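Long-range contacts in cytoplasmic protein (Cryptococcus neoformans var. grubii serotype A, PDB 7LPO), which probably cleaves glucose from steryl beta-glucosides, as a sterylglucosidase of glycoside hydrolase family 5: residues Ile21-Leu26 with Asn514-Val519; His425-Pro430 with Gly445-Ser450. All coordinates share one frame; numbering follows the deposited sequence.

Overall arrangement
Interactions 1 and 2 illustrate how a (beta/alpha)8 barrel is joined differently within its wall and at its rim. Interaction 2 is core: two neighbouring parallel barrel strands, 424-427 and 447-449, share backbone hydrogen bonds, and every touching residue is buried. Interaction 1 is only partly buried. There the N-terminal loop lies against the chain entering strand 518-522, the next strand of the barrel, and van der Waals contacts and two bridging waters replace direct hydrogen bonds. The two contacts, with centres about 9 Å apart, meet at segment 445-450, where Ser23 OG is bonded to the backbone oxygen of Ala447 and Ile21 O to the guanidinium of Arg446.

Interaction 1. Residues Ile21-Leu26 with Asn514-Val519; sequences IHSSTL and NYPTLV
At the N-terminal end of the barrel strands, the loop ahead of strand 28-29 lies across the turn that leads from helix 490-512 into strand 518-522, with Thr25 and Leu26 against Asn514, Tyr515 and Pro516. The Pro516 ring packs against the loop between Ser23 and Thr25: its CD lies 3.0 Å from Thr25 O, and Ser23 OG stands 3.5 Å from its CG. With OG anti to the backbone N (chi1 -163°), Ser23 can pack on this ring while its hydroxyl is bonded to Ala447 O on strand 447-449. Ser23 O, in turn, approaches the Tyr515 ring at its edge and in its plane, 3.3 Å from CD1; the far end of that ring is tethered through OH to Glu440. In this eight-stranded barrel of the family 5 type, strands 447-449 and 518-522 are neighbours, and backbone bonds from Ser449 to Pro516 and Leu518 align them just beside the contact. No direct hydrogen bond crosses the interface. One water instead accepts from Leu26 N and donates to Asn514 OD1, while a second donates to Leu26 O and accepts from Thr517 N. Near the first water, the side chains of Leu26 and Asn514 cross at a slant, OD1 resting 3.4 Å from Leu26 CG. The Leu26 O that takes the second water also receives a CA-H...O contact from Pro516 CA at 3.5 Å, and Ile509 of helix 490-512 touches both Leu26 and Asn514.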
loop_
_atom_site.group_PDB
_atom_site.type_symbol
_atom_site.label_atom_id
_atom_site.label_comp_id
_atom_site.label_asym_id
_atom_site.label_seq_id
_atom_site.Cartn_x
_atom_site.Cartn_y
_atom_site.Cartn_z
ATOM N N ILE A 21 -4.296 16.056 15.905
ATOM C CA ILE A 21 -5.135 14.864 15.915
ATOM C C ILE A 21 -4.562 13.892 16.932
ATOM O O ILE A 21 -3.429 13.425 16.788
ATOM C CB ILE A 21 -5.218 14.209 14.529
ATOM C CG1 ILE A 21 -6.042 15.073 13.578
ATOM C CG2 ILE A 21 -5.825 12.825 14.661
ATOM C CD1 ILE A 21 -5.910 14.678 12.112
ATOM N N HIS A 22 -5.337 13.593 17.967
ATOM C CA HIS A 22 -4.933 12.580 18.931
ATOM C C HIS A 22 -5.067 11.187 18.326
ATOM O O HIS A 22 -5.986 10.913 17.549
ATOM C CB HIS A 22 -5.770 12.715 20.199
ATOM C CG HIS A 22 -5.533 14.004 20.923
ATOM N ND1 HIS A 22 -4.466 14.194 21.775
ATOM C CD2 HIS A 22 -6.195 15.186 20.884
ATOM C CE1 HIS A 22 -4.498 15.426 22.252
ATOM N NE2 HIS A 22 -5.532 16.050 21.720
ATOM N N SER A 23 -4.121 10.316 18.669
ATOM C CA SER A 23 -4.036 8.954 18.164
ATOM C C SER A 23 -3.650 8.077 19.350
ATOM O O SER A 23 -2.665 7.336 19.329
ATOM C CB SER A 23 -3.035 8.856 17.014
ATOM O OG SER A 23 -3.232 7.660 16.285
ATOM N N SER A 24 -4.447 8.208 20.412
ATOM C CA SER A 24 -4.191 7.665 21.734
ATOM C C SER A 24 -5.282 6.710 22.201
ATOM O O SER A 24 -5.160 6.139 23.291
ATOM C CB SER A 24 -4.090 8.819 22.743
ATOM O OG SER A 24 -5.124 9.765 22.489
ATOM N N THR A 25 -6.346 6.563 21.429
ATOM C CA THR A 25 -7.483 5.738 21.768
ATOM C C THR A 25 -7.869 4.968 20.508
ATOM O O THR A 25 -7.172 5.028 19.479
ATOM C CB THR A 25 -8.644 6.604 22.277
ATOM O OG1 THR A 25 -9.207 7.314 21.164
ATOM C CG2 THR A 25 -8.178 7.590 23.324
ATOM N N LEU A 26 -9.015 4.294 20.562
ATOM C CA LEU A 26 -9.462 3.496 19.428
ATOM C C LEU A 26 -9.852 4.335 18.220
ATOM O O LEU A 26 -10.097 3.767 17.149
ATOM C CB LEU A 26 -10.644 2.621 19.836
ATOM C CG LEU A 26 -10.213 1.399 20.641
ATOM C CD1 LEU A 26 -11.423 0.745 21.300
ATOM C CD2 LEU A 26 -9.467 0.423 19.739
ATOM N N ASN A 514 -4.965 0.330 22.575
ATOM C CA ASN A 514 -6.135 1.126 22.210
ATOM C C ASN A 514 -5.680 2.256 21.295
ATOM O O ASN A 514 -5.412 3.387 21.707
ATOM C CB ASN A 514 -6.847 1.623 23.456
ATOM C CG ASN A 514 -7.783 0.579 24.024
ATOM O OD1 ASN A 514 -8.971 0.538 23.688
ATOM N ND2 ASN A 514 -7.248 -0.287 24.877
ATOM N N TYR A 515 -5.580 1.918 20.021
ATOM C CA TYR A 515 -5.097 2.796 18.973
ATOM C C TYR A 515 -6.049 2.710 17.797
ATOM O O TYR A 515 -6.785 1.728 17.651
ATOM C CB TYR A 515 -3.691 2.393 18.517
ATOM C CG TYR A 515 -2.601 2.724 19.496
ATOM C CD1 TYR A 515 -2.221 4.041 19.714
ATOM C CD2 TYR A 515 -1.936 1.722 20.190
ATOM C CE1 TYR A 515 -1.211 4.353 20.597
ATOM C CE2 TYR A 515 -0.928 2.025 21.089
ATOM C CZ TYR A 515 -0.572 3.345 21.282
ATOM O OH TYR A 515 0.428 3.664 22.160
ATOM N N PRO A 516 -6.045 3.708 16.925
ATOM C CA PRO A 516 -6.876 3.629 15.719
ATOM C C PRO A 516 -6.325 2.615 14.730
ATOM O O PRO A 516 -5.179 2.172 14.816
ATOM C CB PRO A 516 -6.824 5.048 15.141
ATOM C CG PRO A 516 -6.223 5.910 16.234
ATOM C CD PRO A 516 -5.350 4.996 17.047
ATOM N N THR A 517 -7.180 2.242 13.783
ATOM C CA THR A 517 -6.801 1.427 12.641
ATOM C C THR A 517 -7.139 2.185 11.363
ATOM O O THR A 517 -8.205 2.804 11.262
ATOM C CB THR A 517 -7.521 0.079 12.638
ATOM O OG1 THR A 517 -7.291 -0.605 13.874
ATOM C CG2 THR A 517 -7.021 -0.777 11.472
ATOM N N LEU A 518 -6.236 2.133 10.384
ATOM C CA LEU A 518 -6.464 2.761 9.092
ATOM C C LEU A 518 -6.024 1.783 8.021
ATOM O O LEU A 518 -4.897 1.285 8.066
ATOM C CB LEU A 518 -5.704 4.078 8.989
ATOM C CG LEU A 518 -5.869 4.948 7.744
ATOM C CD1 LEU A 518 -5.429 6.380 8.035
ATOM C CD2 LEU A 518 -5.065 4.388 6.603
ATOM N N VAL A 519 -6.912 1.486 7.076
ATOM C CA VAL A 519 -6.586 0.539 6.014
ATOM C C VAL A 519 -5.795 1.317 4.968
ATOM O O VAL A 519 -6.364 2.027 4.136
ATOM C CB VAL A 519 -7.830 -0.119 5.417
ATOM C CG1 VAL A 519 -7.420 -1.082 4.322
ATOM C CG2 VAL A 519 -8.632 -0.841 6.504
HETATM O O HOH W 1 -9.965 3.652 23.416
HETATM O O HOH W 2 -9.888 3.609 14.012
#

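Interaction 2. Residues His425-Pro430 with Gly445-Ser450; sequences HFIQAP and GRACSS
Phe426 and Cys448 project from the same face of two parallel strands, and the thiol lies obliquely to the ring. Cys448 SG is 3.8 Å from Phe426 CE1 and 4.8 Å from the ring centroid, 61° off the ring normal, a sulfur-aromatic contact. It is reached with SG anti to the backbone N (chi1 173°). Ser450 CB comes to the edge of the same ring, near its plane. This face looks into the barrel, where Phe426 also stacks on Phe139. Strands 424-427 and 447-449 form a beta-alpha-beta unit with helix 440-443, as expected of a TIM barrel, and the opposite face meets the surrounding helices. There Ile427 CD1 reaches back to Ala447 CB at 3.8 Å, and Ile427 and Ser449 touch Leu512 of helix 490-512. Between the two faces the backbones are linked by four hydrogen bonds, among them the nearly straight His425 N to Arg446 O (171°) and the shorter Ile427 N to Cys448 O, 2.8 Å. Past the strand ends, Gln428 CG packs 3.3 Å from Ser450 O, its amide oxygen OE1 bonded to Glu271 N. Ser450 OG, held between its own backbone N and carbonyl carbon, lies against the Ile427 peptide, 3.2 Å from Ile427 C, and is bonded to Asp267 OD1.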
loop_
_atom_site.group_PDB
_atom_site.type_symbol
_atom_site.label_atom_id
_atom_site.label_comp_id
_atom_site.label_asym_id
_atom_site.label_seq_id
_atom_site.Cartn_x
_atom_site.Cartn_y
_atom_site.Cartn_z
ATOM N N HIS A 425 3.042 7.154 14.406
ATOM C CA HIS A 425 3.620 5.966 13.793
ATOM C C HIS A 425 2.503 5.130 13.181
ATOM O O HIS A 425 1.678 4.549 13.902
ATOM C CB HIS A 425 4.392 5.157 14.825
ATOM C CG HIS A 425 5.678 5.789 15.241
ATOM N ND1 HIS A 425 6.460 6.518 14.373
ATOM C CD2 HIS A 425 6.312 5.811 16.436
ATOM C CE1 HIS A 425 7.530 6.954 15.014
ATOM N NE2 HIS A 425 7.465 6.537 16.267
ATOM N N PHE A 426 2.456 5.094 11.851
ATOM C CA PHE A 426 1.543 4.222 11.129
ATOM C C PHE A 426 2.251 2.892 10.940
ATOM O O PHE A 426 3.204 2.787 10.156
ATOM C CB PHE A 426 1.120 4.851 9.809
ATOM C CG PHE A 426 0.178 6.021 9.975
ATOM C CD1 PHE A 426 -1.183 5.825 10.035
ATOM C CD2 PHE A 426 0.668 7.314 10.089
ATOM C CE1 PHE A 426 -2.042 6.886 10.191
ATOM C CE2 PHE A 426 -0.190 8.396 10.235
ATOM C CZ PHE A 426 -1.545 8.181 10.286
ATOM N N ILE A 427 1.805 1.890 11.687
ATOM C CA ILE A 427 2.513 0.625 11.817
ATOM C C ILE A 427 1.947 -0.345 10.794
ATOM O O ILE A 427 0.805 -0.800 10.919
ATOM C CB ILE A 427 2.403 0.070 13.241
ATOM C CG1 ILE A 427 3.146 0.999 14.211
ATOM C CG2 ILE A 427 2.964 -1.334 13.305
ATOM C CD1 ILE A 427 2.460 1.161 15.527
ATOM N N GLN A 428 2.741 -0.659 9.778
ATOM C CA GLN A 428 2.339 -1.553 8.699
ATOM C C GLN A 428 3.148 -2.830 8.857
ATOM O O GLN A 428 4.268 -2.934 8.355
ATOM C CB GLN A 428 2.572 -0.931 7.328
ATOM C CG GLN A 428 1.834 -1.647 6.205
ATOM C CD GLN A 428 2.434 -1.353 4.842
ATOM O OE1 GLN A 428 2.542 -2.236 3.993
ATOM N NE2 GLN A 428 2.817 -0.103 4.625
ATOM N N ALA A 429 2.574 -3.797 9.569
ATOM C CA ALA A 429 3.182 -5.109 9.674
ATOM C C ALA A 429 3.295 -5.736 8.289
ATOM O O ALA A 429 2.597 -5.330 7.355
ATOM C CB ALA A 429 2.357 -6.011 10.590
ATOM N N PRO A 430 4.177 -6.720 8.128
ATOM C CA PRO A 430 4.266 -7.420 6.841
ATOM C C PRO A 430 2.925 -8.007 6.414
ATOM O O PRO A 430 2.099 -8.413 7.232
ATOM C CB PRO A 430 5.302 -8.518 7.105
ATOM C CG PRO A 430 6.164 -7.951 8.213
ATOM C CD PRO A 430 5.229 -7.138 9.072
ATOM N N GLY A 445 2.051 6.454 22.971
ATOM C CA GLY A 445 0.676 6.899 22.858
ATOM C C GLY A 445 0.346 7.656 21.596
ATOM O O GLY A 445 -0.601 8.445 21.581
ATOM N N ARG A 446 1.087 7.427 20.521
ATOM C CA ARG A 446 0.841 8.180 19.295
ATOM C C ARG A 446 1.131 7.263 18.105
ATOM O O ARG A 446 2.162 7.373 17.432
ATOM C CB ARG A 446 1.686 9.451 19.243
ATOM C CG ARG A 446 1.257 10.412 18.165
ATOM C CD ARG A 446 1.346 11.864 18.629
ATOM N NE ARG A 446 0.961 12.753 17.536
ATOM C CZ ARG A 446 -0.300 12.984 17.186
ATOM N NH1 ARG A 446 -1.281 12.410 17.873
ATOM N NH2 ARG A 446 -0.576 13.784 16.166
ATOM N N ALA A 447 0.180 6.374 17.826
ATOM C CA ALA A 447 0.366 5.354 16.809
ATOM C C ALA A 447 -0.982 4.954 16.229
ATOM O O ALA A 447 -2.036 5.273 16.773
ATOM C CB ALA A 447 1.092 4.132 17.387
ATOM N N CYS A 448 -0.926 4.233 15.112
ATOM C CA CYS A 448 -2.107 3.787 14.385
ATOM C C CYS A 448 -1.688 2.583 13.559
ATOM O O CYS A 448 -0.651 2.616 12.899
ATOM C CB CYS A 448 -2.662 4.905 13.484
ATOM S SG CYS A 448 -4.030 4.426 12.373
ATOM N N SER A 449 -2.475 1.523 13.613
ATOM C CA SER A 449 -2.218 0.334 12.816
ATOM C C SER A 449 -2.658 0.605 11.384
ATOM O O SER A 449 -3.733 1.168 11.159
ATOM C CB SER A 449 -2.977 -0.857 13.407
ATOM O OG SER A 449 -2.657 -2.049 12.719
ATOM N N SER A 450 -1.829 0.226 10.411
ATOM C CA SER A 450 -2.077 0.565 9.008
ATOM C C SER A 450 -1.919 -0.654 8.109
ATOM O O SER A 450 -1.139 -0.640 7.157
ATOM C CB SER A 450 -1.149 1.696 8.562
ATOM O OG SER A 450 0.226 1.333 8.644
HETATM O O HOH W 3 -0.320 -3.333 12.501
#